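Local coordinates for protein endopolygalacturonase (Chondrostereum purpureum, PDB 1K5C) that probably hydrolyses the alpha-1,4-linked galacturonate chains of pectin from within, as a family 28 glycoside hydrolase built on a beta-helix, at residues K214-T219 and D244-S249; S221-R226 and A252-L257; I258-P263 and A273-V278; A293-V298 and L312-G317. One frame throughout, in Å; residues are numbered along the deposited sequence.

The four contacts illustrate how a right-handed parallel beta-helix is held together, between successive coils and across its interior. Contacts 1 and 2, with centres about 12 Å apart, join the same two neighbouring coils: strands 207-221 and 247-251 pair in contact 1, and after a corner strands 223-230 and 254-259 pair in contact 2, the four segments alternating along the chain. Contact 3 follows, linking residues 258-260 to strand 275-280, and contact 4 ties strand 294-299 to strand 306-315, its centre about 8 Å from that of contact 2. Contacts 2 and 3 meet where Arg-226 packs against Tyr-262, two galacturonate-binding residues, so the stacked strands and the turn that follows them both supply substrate-binding residues.

Contact 1: residues K214-T219 and D244-S249; sequences KGNTVT and DANTIS
Lys-214 and Asp-244 run side by side and form a salt bridge, NZ to OD1 at 3.0 Å, whose hydrogen bond is weak. The lysine chain leaves with CG anti to the backbone N (chi1 -179°) and bends only at its last torsion, which turns NZ toward the carboxylate; OD1 also accepts from Gly-283 N, while a water bound to OD2 lies at longer range from NZ. An alanine here would remove the ammonium group and is likely to leave Asp-244 relying on that backbone N-H and on water.

Backbone hydrogen bonds form the ladder. Gly-215 N reaches Asp-244 O, Thr-247 N reaches Asn-216 O at 2.9 Å, and Val-218 N and Ser-249 N continue it, as expected between successive coils of a parallel beta-helix. At the turn Asn-246 OD1 accepts from Asn-216 N at 3.0 Å, with the donor tilted 28° from the carbonyl plane. Its ND2 donates to Ile-213 O, and the Asn-216 and Asn-246 side chains lie alongside each other, their amide planes nearly coplanar, recalling the asparagine ladders of such folds.

Apolar contact falls to Val-218 and Ile-248, with Val-218 CB 3.9 Å from Ile-248 CG2; Val-218 also packs on Ile-197.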
loop_
_atom_site.group_PDB
_atom_site.type_symbol
_atom_site.label_atom_id
_atom_site.label_comp_id
_atom_site.label_asym_id
_atom_site.label_seq_id
_atom_site.Cartn_x
_atom_site.Cartn_y
_atom_site.Cartn_z
ATOM N N LYS A 214 6.832 -10.973 1.294
ATOM C CA LYS A 214 8.104 -11.704 1.465
ATOM C C LYS A 214 9.287 -10.734 1.547
ATOM O O LYS A 214 9.443 -9.856 0.711
ATOM C CB LYS A 214 8.337 -12.663 0.307
ATOM C CG LYS A 214 9.609 -13.497 0.401
ATOM C CD LYS A 214 9.644 -14.599 -0.648
ATOM C CE LYS A 214 10.919 -15.472 -0.603
ATOM N NZ LYS A 214 11.589 -15.805 0.732
ATOM N N GLY A 215 10.167 -10.962 2.559
ATOM C CA GLY A 215 11.463 -10.277 2.517
ATOM C C GLY A 215 11.430 -8.812 2.879
ATOM O O GLY A 215 12.415 -8.107 2.611
ATOM N N ASN A 216 10.330 -8.329 3.485
ATOM C CA ASN A 216 10.221 -6.909 3.788
ATOM C C ASN A 216 10.762 -6.576 5.163
ATOM O O ASN A 216 10.806 -7.400 6.070
ATOM C CB ASN A 216 8.705 -6.503 3.729
ATOM C CG ASN A 216 8.106 -6.866 2.404
ATOM O OD1 ASN A 216 7.296 -7.898 2.352
ATOM N ND2 ASN A 216 8.388 -6.188 1.378
ATOM N N THR A 217 11.142 -5.295 5.308
ATOM C CA THR A 217 11.529 -4.760 6.602
ATOM C C THR A 217 10.548 -3.669 7.002
ATOM O O THR A 217 10.216 -2.786 6.174
ATOM C CB THR A 217 12.965 -4.177 6.511
ATOM O OG1 THR A 217 13.881 -5.213 6.190
ATOM C CG2 THR A 217 13.448 -3.557 7.797
ATOM N N VAL A 218 10.046 -3.730 8.234
ATOM C CA VAL A 218 9.133 -2.749 8.766
ATOM C C VAL A 218 9.743 -2.232 10.066
ATOM O O VAL A 218 10.091 -3.065 10.943
ATOM C CB VAL A 218 7.747 -3.346 9.037
ATOM C CG1 VAL A 218 6.804 -2.302 9.643
ATOM C CG2 VAL A 218 7.147 -3.976 7.762
ATOM N N THR A 219 9.863 -0.916 10.215
ATOM C CA THR A 219 10.392 -0.321 11.452
ATOM C C THR A 219 9.502 0.841 11.865
ATOM O O THR A 219 8.789 1.451 11.051
ATOM C CB THR A 219 11.839 0.160 11.236
ATOM O OG1 THR A 219 11.861 1.100 10.142
ATOM C CG2 THR A 219 12.795 -0.993 10.966
ATOM N N ASP A 244 6.497 -14.402 4.596
ATOM C CA ASP A 244 7.759 -15.172 4.475
ATOM C C ASP A 244 8.894 -14.199 4.637
ATOM O O ASP A 244 8.956 -13.198 3.915
ATOM C CB ASP A 244 7.702 -15.824 3.103
ATOM C CG ASP A 244 8.863 -16.704 2.718
ATOM O OD1 ASP A 244 9.999 -16.462 3.169
ATOM O OD2 ASP A 244 8.557 -17.679 1.933
ATOM N N ALA A 245 9.804 -14.417 5.626
ATOM C CA ALA A 245 11.100 -13.692 5.622
ATOM C C ALA A 245 10.930 -12.207 5.886
ATOM O O ALA A 245 11.746 -11.421 5.373
ATOM C CB ALA A 245 11.865 -13.919 4.313
ATOM N N ASN A 246 9.973 -11.779 6.726
ATOM C CA ASN A 246 9.860 -10.358 7.058
ATOM C C ASN A 246 10.541 -10.060 8.381
ATOM O O ASN A 246 10.471 -10.850 9.336
ATOM C CB ASN A 246 8.380 -9.949 7.117
ATOM C CG ASN A 246 7.686 -10.239 5.788
ATOM O OD1 ASN A 246 7.904 -9.549 4.784
ATOM N ND2 ASN A 246 6.863 -11.298 5.765
ATOM N N THR A 247 11.197 -8.895 8.465
ATOM C CA THR A 247 11.898 -8.472 9.675
ATOM C C THR A 247 11.282 -7.177 10.146
ATOM O O THR A 247 11.340 -6.159 9.440
ATOM C CB THR A 247 13.399 -8.309 9.399
ATOM O OG1 THR A 247 13.913 -9.568 8.856
ATOM C CG2 THR A 247 14.144 -7.930 10.657
ATOM N N ILE A 248 10.668 -7.220 11.333
ATOM C CA ILE A 248 9.821 -6.123 11.808
ATOM C C ILE A 248 10.223 -5.753 13.205
ATOM O O ILE A 248 10.445 -6.643 14.064
ATOM C CB ILE A 248 8.327 -6.574 11.740
ATOM C CG1 ILE A 248 7.992 -7.040 10.307
ATOM C CG2 ILE A 248 7.414 -5.497 12.276
ATOM C CD1 ILE A 248 6.484 -7.332 10.061
ATOM N N SER A 249 10.290 -4.442 13.508
ATOM C CA SER A 249 10.689 -4.000 14.843
ATOM C C SER A 249 10.116 -2.604 15.102
ATOM O O SER A 249 9.650 -1.895 14.200
ATOM C CB SER A 249 12.207 -4.043 14.990
ATOM O OG SER A 249 12.839 -3.192 14.057
HETATM O O HOH W 1 10.317 -19.045 0.461
HETATM O O HOH W 2 13.525 -9.546 6.250
HETATM O O HOH W 3 13.011 -4.455 11.593
#

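Contact 2: residues S221-R226 and A252-L257; sequences SMYGVR and AKYGVL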
loop_
_atom_site.group_PDB
_atom_site.type_symbol
_atom_site.label_atom_id
_atom_site.label_comp_id
_atom_site.label_asym_id
_atom_site.label_seq_id
_atom_site.Cartn_x
_atom_site.Cartn_y
_atom_site.Cartn_z
ATOM N N SER A 221 6.723 1.629 13.382
ATOM C CA SER A 221 5.362 1.593 12.803
ATOM C C SER A 221 4.378 1.233 13.859
ATOM O O SER A 221 4.688 0.640 14.897
ATOM C CB SER A 221 5.300 0.606 11.616
ATOM O OG SER A 221 6.133 1.059 10.524
ATOM N N MET A 222 3.076 1.499 13.570
ATOM C CA MET A 222 2.035 1.241 14.559
ATOM C C MET A 222 1.656 -0.242 14.603
ATOM O O MET A 222 1.232 -0.740 15.668
ATOM C CB MET A 222 0.818 2.100 14.242
ATOM C CG MET A 222 -0.317 2.065 15.196
ATOM S SD MET A 222 -1.505 3.383 14.864
ATOM C CE MET A 222 -0.360 4.647 14.675
ATOM N N TYR A 223 1.776 -0.915 13.450
ATOM C CA TYR A 223 1.472 -2.338 13.353
ATOM C C TYR A 223 2.555 -2.955 12.483
ATOM O O TYR A 223 3.160 -2.266 11.665
ATOM C CB TYR A 223 0.114 -2.630 12.651
ATOM C CG TYR A 223 -1.042 -1.788 13.170
ATOM C CD1 TYR A 223 -1.927 -2.234 14.117
ATOM C CD2 TYR A 223 -1.269 -0.522 12.667
ATOM C CE1 TYR A 223 -2.991 -1.408 14.558
ATOM C CE2 TYR A 223 -2.284 0.304 13.091
ATOM C CZ TYR A 223 -3.139 -0.162 14.057
ATOM O OH TYR A 223 -4.200 0.619 14.467
ATOM N N GLY A 224 2.775 -4.259 12.670
ATOM C CA GLY A 224 3.670 -4.969 11.779
ATOM C C GLY A 224 2.936 -5.425 10.489
ATOM O O GLY A 224 3.185 -4.906 9.407
ATOM N N VAL A 225 2.048 -6.406 10.679
ATOM C CA VAL A 225 1.162 -6.831 9.604
ATOM C C VAL A 225 -0.269 -6.793 10.121
ATOM O O VAL A 225 -0.553 -7.110 11.295
ATOM C CB VAL A 225 1.552 -8.182 8.935
ATOM C CG1 VAL A 225 2.989 -8.138 8.382
ATOM C CG2 VAL A 225 1.415 -9.280 9.952
ATOM N N ARG A 226 -1.185 -6.453 9.215
ATOM C CA ARG A 226 -2.590 -6.442 9.516
ATOM C C ARG A 226 -3.415 -7.047 8.404
ATOM O O ARG A 226 -3.124 -6.846 7.225
ATOM C CB ARG A 226 -3.181 -5.027 9.649
ATOM C CG ARG A 226 -2.930 -4.454 11.041
ATOM C CD ARG A 226 -3.620 -3.057 10.863
ATOM N NE ARG A 226 -4.979 -2.786 11.330
ATOM C CZ ARG A 226 -5.484 -1.567 11.537
ATOM N NH1 ARG A 226 -4.747 -0.517 11.263
ATOM N NH2 ARG A 226 -6.722 -1.388 11.974
ATOM N N ALA A 252 4.407 -0.160 17.713
ATOM C CA ALA A 252 3.782 0.511 18.846
ATOM C C ALA A 252 2.514 -0.131 19.340
ATOM O O ALA A 252 2.234 -0.070 20.572
ATOM C CB ALA A 252 3.482 1.984 18.504
ATOM N N LYS A 253 1.694 -0.722 18.491
ATOM C CA LYS A 253 0.361 -1.155 18.879
ATOM C C LYS A 253 0.189 -2.664 18.763
ATOM O O LYS A 253 -0.095 -3.322 19.806
ATOM C CB LYS A 253 -0.792 -0.444 18.142
ATOM C CG LYS A 253 -2.052 -0.509 18.992
ATOM C CD LYS A 253 -3.219 0.251 18.353
ATOM C CE LYS A 253 -4.449 0.179 19.275
ATOM N NZ LYS A 253 -5.582 0.942 18.731
ATOM N N TYR A 254 0.289 -3.262 17.569
ATOM C CA TYR A 254 0.179 -4.709 17.416
ATOM C C TYR A 254 1.235 -5.235 16.459
ATOM O O TYR A 254 1.348 -4.747 15.328
ATOM C CB TYR A 254 -1.158 -5.160 16.823
ATOM C CG TYR A 254 -2.374 -4.967 17.697
ATOM C CD1 TYR A 254 -2.783 -6.032 18.527
ATOM C CD2 TYR A 254 -3.129 -3.826 17.678
ATOM C CE1 TYR A 254 -3.914 -5.897 19.349
ATOM C CE2 TYR A 254 -4.295 -3.701 18.484
ATOM C CZ TYR A 254 -4.639 -4.772 19.294
ATOM O OH TYR A 254 -5.783 -4.646 20.098
ATOM N N GLY A 255 1.975 -6.290 16.867
ATOM C CA GLY A 255 2.833 -6.945 15.898
ATOM C C GLY A 255 2.065 -7.522 14.732
ATOM O O GLY A 255 2.405 -7.276 13.560
ATOM N N VAL A 256 1.020 -8.296 15.069
ATOM C CA VAL A 256 0.077 -8.845 14.123
ATOM C C VAL A 256 -1.308 -8.543 14.636
ATOM O O VAL A 256 -1.627 -8.854 15.777
ATOM C CB VAL A 256 0.232 -10.396 13.983
ATOM C CG1 VAL A 256 -0.811 -10.998 13.053
ATOM C CG2 VAL A 256 1.660 -10.800 13.585
ATOM N N LEU A 257 -2.180 -7.951 13.754
ATOM C CA LEU A 257 -3.587 -7.795 14.077
ATOM C C LEU A 257 -4.398 -8.272 12.873
ATOM O O LEU A 257 -4.325 -7.704 11.796
ATOM C CB LEU A 257 -3.964 -6.350 14.447
ATOM C CG LEU A 257 -5.475 -6.109 14.722
ATOM C CD1 LEU A 257 -5.961 -6.900 15.929
ATOM C CD2 LEU A 257 -5.749 -4.628 14.911
HETATM O O HOH W 4 -6.402 0.455 15.798
#
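The rings of Tyr-223 and Tyr-254 meet at their edges, CE1 of the first 3.9 Å from CD2 of the second, so the tyrosines lie side by side without stacking. Over one face of the Tyr-223 ring sits Arg-226 CD, offset toward the rim, and in the same conformer, one of two, Tyr-223 CE1 lies 3.7 Å above the guanidinium plane of Arg-226. Leu-257 CD1 is centred over a face of the Tyr-254 ring, 4.0 Å above it. In the plane of the Tyr-223 ring a water lies 2.6 Å from OH and accepts from Lys-253 NZ, which has its salt-bridge partner in Asp-265.

This is the stacking of neighbouring coils in a parallel beta-helix, at the corner where the chain passes from one sheet to the next. The corner is gripped by Met-222 O, which accepts from Tyr-254 N and also from Lys-253 N. Gly-224 fits because a CB there would clash with Gly-255 O. Its N donates to Tyr-254 O.

Beyond the corner Val-225 N bonds to Gly-255 O and Leu-257 N to Val-225 O. On the face opposite the tyrosines Val-225 sets CG2 between its backbone N and carbonyl carbon, where it meets Val-256 CG2 at 3.9 Å. Arg-226 belongs to the galacturonate-binding site and touches Tyr-262 of it; Met-222 packs on His-195, another member.

Contact 3: residues I258-P263 and A273-V278; sequences ISQSYP and APFSDV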
loop_
_atom_site.group_PDB
_atom_site.type_symbol
_atom_site.label_atom_id
_atom_site.label_comp_id
_atom_site.label_asym_id
_atom_site.label_seq_id
_atom_site.Cartn_x
_atom_site.Cartn_y
_atom_site.Cartn_z
ATOM N N ILE A 258 -5.120 -9.383 13.088
ATOM C CA ILE A 258 -5.995 -9.984 12.070
ATOM C C ILE A 258 -7.383 -9.838 12.645
ATOM O O ILE A 258 -7.653 -10.457 13.681
ATOM C CB ILE A 258 -5.567 -11.408 11.763
ATOM C CG1 ILE A 258 -4.186 -11.322 10.982
ATOM C CG2 ILE A 258 -6.618 -12.128 10.922
ATOM C CD1 ILE A 258 -3.477 -12.642 10.881
ATOM N N SER A 259 -8.228 -9.008 12.026
ATOM C CA SER A 259 -9.470 -8.646 12.678
ATOM C C SER A 259 -10.592 -8.374 11.693
ATOM O O SER A 259 -10.425 -7.722 10.675
ATOM C CB SER A 259 -9.251 -7.384 13.517
ATOM O OG SER A 259 -10.519 -6.910 14.019
ATOM N N GLN A 260 -11.771 -8.917 12.050
ATOM C CA GLN A 260 -13.005 -8.687 11.328
ATOM C C GLN A 260 -13.927 -7.704 12.067
ATOM O O GLN A 260 -15.135 -7.659 11.770
ATOM C CB GLN A 260 -13.691 -10.043 11.051
ATOM C CG GLN A 260 -12.927 -10.810 9.985
ATOM C CD GLN A 260 -13.274 -12.289 9.914
ATOM O OE1 GLN A 260 -13.678 -12.920 10.910
ATOM N NE2 GLN A 260 -13.093 -12.888 8.752
ATOM N N SER A 261 -13.369 -6.885 12.924
ATOM C CA SER A 261 -14.122 -5.875 13.691
ATOM C C SER A 261 -13.932 -4.451 13.164
ATOM O O SER A 261 -14.444 -3.505 13.804
ATOM C CB SER A 261 -13.730 -5.909 15.160
ATOM O OG SER A 261 -14.057 -7.201 15.721
ATOM N N TYR A 262 -13.187 -4.271 12.073
ATOM C CA TYR A 262 -12.807 -2.899 11.671
ATOM C C TYR A 262 -14.039 -2.047 11.504
ATOM O O TYR A 262 -15.054 -2.465 10.914
ATOM C CB TYR A 262 -11.958 -3.027 10.344
ATOM C CG TYR A 262 -11.295 -1.761 9.991
ATOM C CD1 TYR A 262 -10.000 -1.468 10.524
ATOM C CD2 TYR A 262 -11.942 -0.857 9.179
ATOM C CE1 TYR A 262 -9.482 -0.234 10.151
ATOM C CE2 TYR A 262 -11.424 0.368 8.814
ATOM C CZ TYR A 262 -10.128 0.661 9.331
ATOM O OH TYR A 262 -9.440 1.844 9.069
ATOM N N PRO A 263 -13.995 -0.772 11.938
ATOM C CA PRO A 263 -12.793 -0.020 12.350
ATOM C C PRO A 263 -12.286 -0.313 13.775
ATOM O O PRO A 263 -11.223 0.163 14.172
ATOM C CB PRO A 263 -13.255 1.436 12.271
ATOM C CG PRO A 263 -14.750 1.373 12.517
ATOM C CD PRO A 263 -15.184 0.114 11.757
ATOM N N ALA A 273 -16.883 -11.580 5.731
ATOM C CA ALA A 273 -15.650 -11.418 4.981
ATOM C C ALA A 273 -14.640 -12.496 5.402
ATOM O O ALA A 273 -13.585 -12.222 5.968
ATOM C CB ALA A 273 -15.072 -10.019 5.227
ATOM N N PRO A 274 -14.980 -13.765 5.158
ATOM C CA PRO A 274 -14.168 -14.876 5.697
ATOM C C PRO A 274 -12.702 -14.750 5.286
ATOM O O PRO A 274 -12.356 -14.479 4.144
ATOM C CB PRO A 274 -14.799 -16.136 5.065
ATOM C CG PRO A 274 -15.700 -15.609 3.966
ATOM C CD PRO A 274 -16.192 -14.271 4.480
ATOM N N PHE A 275 -11.830 -15.085 6.278
ATOM C CA PHE A 275 -10.379 -15.186 6.058
ATOM C C PHE A 275 -10.006 -16.664 6.058
ATOM O O PHE A 275 -10.381 -17.397 6.978
ATOM C CB PHE A 275 -9.572 -14.512 7.153
ATOM C CG PHE A 275 -9.777 -13.024 7.341
ATOM C CD1 PHE A 275 -10.431 -12.237 6.415
ATOM C CD2 PHE A 275 -9.305 -12.458 8.518
ATOM C CE1 PHE A 275 -10.616 -10.859 6.657
ATOM C CE2 PHE A 275 -9.448 -11.088 8.771
ATOM C CZ PHE A 275 -10.108 -10.290 7.826
ATOM N N SER A 276 -9.190 -17.076 5.095
ATOM C CA SER A 276 -8.746 -18.478 5.042
ATOM C C SER A 276 -7.279 -18.546 4.594
ATOM O O SER A 276 -6.785 -17.701 3.853
ATOM C CB SER A 276 -9.619 -19.314 4.165
ATOM O OG SER A 276 -9.713 -18.825 2.893
ATOM N N ASP A 277 -6.644 -19.609 5.068
ATOM C CA ASP A 277 -5.300 -20.012 4.574
ATOM C C ASP A 277 -4.289 -18.878 4.701
ATOM O O ASP A 277 -3.703 -18.432 3.710
ATOM C CB ASP A 277 -5.412 -20.531 3.140
ATOM C CG ASP A 277 -6.312 -21.703 3.047
ATOM O OD1 ASP A 277 -6.746 -22.308 4.065
ATOM O OD2 ASP A 277 -6.557 -22.083 1.861
ATOM N N VAL A 278 -4.048 -18.469 5.958
ATOM C CA VAL A 278 -3.089 -17.401 6.277
ATOM C C VAL A 278 -1.878 -18.065 6.987
ATOM O O VAL A 278 -2.057 -18.620 8.076
ATOM C CB VAL A 278 -3.727 -16.327 7.175
ATOM C CG1 VAL A 278 -2.684 -15.287 7.553
ATOM C CG2 VAL A 278 -4.919 -15.704 6.459
#
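Gln-260 lies over one face of the Phe-275 ring. Its CG, anti to the carbonyl carbon (chi1 -72°), makes a CH-pi contact, 3.9 Å from the ring centroid, and the extended chain beyond carries NE2 over the centre of the same face, with the amide turned 48° from the ring plane. There NE2 gives a weak hydrogen bond to Ala-273 O at 2.9 Å. The ring's edge is met by Ile-258, whose CG2 is 3.6 Å from Phe-275 CD2, and by Ser-259 O, which lies near the ring plane, 3.8 Å from CZ. Ile-258 CD1 approaches Val-278 CG1 at 4.3 Å.

A second shell sets these groups in place. The other end of the Gln-260 amide, OE1, accepts from Asn-302 N, so both polar atoms of the amide have partners, the NE2 one weak. Ile-227 packs on Phe-275, and Trp-309 on Ile-258. Ser-259 OG accepts from Ser-261 N at 3.1 Å, an ST turn, and also bonds to Asp-265 O, which probably steadies the bend leading to Tyr-262 and the cis peptide before Pro-263.

The two runs point almost oppositely, 165° apart, across the inside of the coil. Here a buried aromatic ring fills the interior between two faces of the parallel beta-helix, and the turn beside it carries Tyr-262, which binds galacturonate alongside Arg-226 and Lys-228.

Contact 4: residues A293-V298 and L312-G317; sequences ATRVTV and LTVTGG
Arg-295 crosses Val-314 with its aliphatic part, CB lying 3.5 Å from CG1 and CD 3.4 Å from Val-314 O. Its chain starts with CG beside the backbone N and kinks at chi3 (-66°), which swings the guanidinium round to Gly-316. NH1 donates to Gly-316 O at 2.9 Å in a nearly straight bond (170°) that lies in the guanidinium plane yet arrives well above the carbonyl plane. NE bonds to Tyr-334 O, and NH2 forms a salt bridge with the terminal carboxylate of Leu-335.

The contact bridges two faces of the parallel beta-helix, strand 294-299 on one and strand 306-315 on another. Between them Val-296, with CG1 anti to its N (chi1 173°), turns CG2 to meet Val-314 CG2 at 3.7 Å; Leu-312 CD2 is a looser neighbour of that methyl. A methionine in place of Arg-295 would probably leave the Leu-335 carboxylate without its charged mate and free the Gly-316 turn to shift.

Gly-317 CA comes within 3.2 Å of Ala-293 O, and a CB on it would collide with that oxygen; at Gly-316 the backbone angles would jam a CB against the preceding residue's carbonyl O.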
loop_
_atom_site.group_PDB
_atom_site.type_symbol
_atom_site.label_atom_id
_atom_site.label_comp_id
_atom_site.label_asym_id
_atom_site.label_seq_id
_atom_site.Cartn_x
_atom_site.Cartn_y
_atom_site.Cartn_z
ATOM N N ALA A 293 3.006 -2.431 23.608
ATOM C CA ALA A 293 2.327 -3.030 22.471
ATOM C C ALA A 293 1.835 -4.435 22.800
ATOM O O ALA A 293 2.263 -5.062 23.782
ATOM C CB ALA A 293 3.291 -3.096 21.297
ATOM N N THR A 294 0.942 -4.921 21.942
ATOM C CA THR A 294 0.470 -6.307 21.941
ATOM C C THR A 294 1.189 -7.095 20.855
ATOM O O THR A 294 1.404 -6.583 19.749
ATOM C CB THR A 294 -1.043 -6.328 21.715
ATOM O OG1 THR A 294 -1.684 -5.651 22.813
ATOM C CG2 THR A 294 -1.592 -7.731 21.619
ATOM N N ARG A 295 1.572 -8.335 21.147
ATOM C CA ARG A 295 2.253 -9.183 20.149
ATOM C C ARG A 295 1.320 -9.582 19.001
ATOM O O ARG A 295 1.505 -9.112 17.874
ATOM C CB ARG A 295 2.896 -10.399 20.833
ATOM C CG ARG A 295 4.096 -9.967 21.732
ATOM C CD ARG A 295 4.850 -11.154 22.260
ATOM N NE ARG A 295 4.163 -12.054 23.191
ATOM C CZ ARG A 295 4.134 -11.804 24.517
ATOM N NH1 ARG A 295 4.640 -10.701 25.053
ATOM N NH2 ARG A 295 3.539 -12.685 25.330
ATOM N N VAL A 296 0.344 -10.437 19.291
ATOM C CA VAL A 296 -0.571 -10.945 18.251
ATOM C C VAL A 296 -1.994 -10.966 18.776
ATOM O O VAL A 296 -2.263 -11.554 19.826
ATOM C CB VAL A 296 -0.158 -12.380 17.874
ATOM C CG1 VAL A 296 -1.180 -13.022 16.919
ATOM C CG2 VAL A 296 1.240 -12.434 17.278
ATOM N N THR A 297 -2.915 -10.401 18.004
ATOM C CA THR A 297 -4.345 -10.612 18.234
ATOM C C THR A 297 -4.980 -11.074 16.910
ATOM O O THR A 297 -4.738 -10.460 15.859
ATOM C CB THR A 297 -5.055 -9.383 18.797
ATOM O OG1 THR A 297 -4.657 -9.326 20.205
ATOM C CG2 THR A 297 -6.581 -9.423 18.717
ATOM N N VAL A 298 -5.789 -12.125 17.018
ATOM C CA VAL A 298 -6.632 -12.612 15.931
ATOM C C VAL A 298 -8.067 -12.525 16.450
ATOM O O VAL A 298 -8.366 -13.128 17.489
ATOM C CB VAL A 298 -6.279 -14.066 15.555
ATOM C CG1 VAL A 298 -7.281 -14.591 14.523
ATOM C CG2 VAL A 298 -4.832 -14.140 15.046
ATOM N N LEU A 312 6.709 -17.765 12.442
ATOM C CA LEU A 312 6.522 -16.473 13.119
ATOM C C LEU A 312 7.142 -16.496 14.508
ATOM O O LEU A 312 6.847 -17.407 15.313
ATOM C CB LEU A 312 5.008 -16.207 13.246
ATOM C CG LEU A 312 4.612 -14.939 13.967
ATOM C CD1 LEU A 312 5.174 -13.682 13.220
ATOM C CD2 LEU A 312 3.086 -14.835 14.124
ATOM N N THR A 313 7.894 -15.466 14.823
ATOM C CA THR A 313 8.367 -15.212 16.210
ATOM C C THR A 313 8.030 -13.754 16.534
ATOM O O THR A 313 8.512 -12.879 15.806
ATOM C CB THR A 313 9.865 -15.485 16.382
ATOM O OG1 THR A 313 10.142 -16.843 16.062
ATOM C CG2 THR A 313 10.288 -15.139 17.807
ATOM N N VAL A 314 7.267 -13.531 17.573
ATOM C CA VAL A 314 6.959 -12.171 18.021
ATOM C C VAL A 314 7.402 -12.054 19.489
ATOM O O VAL A 314 7.024 -12.925 20.294
ATOM C CB VAL A 314 5.463 -11.825 17.898
ATOM C CG1 VAL A 314 5.247 -10.313 18.185
ATOM C CG2 VAL A 314 4.897 -12.180 16.523
ATOM N N THR A 315 8.158 -11.015 19.798
ATOM C CA THR A 315 8.677 -10.785 21.145
ATOM C C THR A 315 8.424 -9.312 21.545
ATOM O O THR A 315 8.178 -8.463 20.711
ATOM C CB THR A 315 10.183 -11.114 21.230
ATOM O OG1 THR A 315 10.896 -10.304 20.265
ATOM C CG2 THR A 315 10.450 -12.618 20.968
ATOM N N GLY A 316 8.507 -9.118 22.871
ATOM C CA GLY A 316 8.258 -7.798 23.441
ATOM C C GLY A 316 6.794 -7.648 23.908
ATOM O O GLY A 316 5.926 -8.492 23.624
ATOM N N GLY A 317 6.513 -6.520 24.569
ATOM C CA GLY A 317 5.126 -6.166 24.845
ATOM C C GLY A 317 4.412 -7.224 25.655
ATOM O O GLY A 317 4.985 -7.885 26.553
#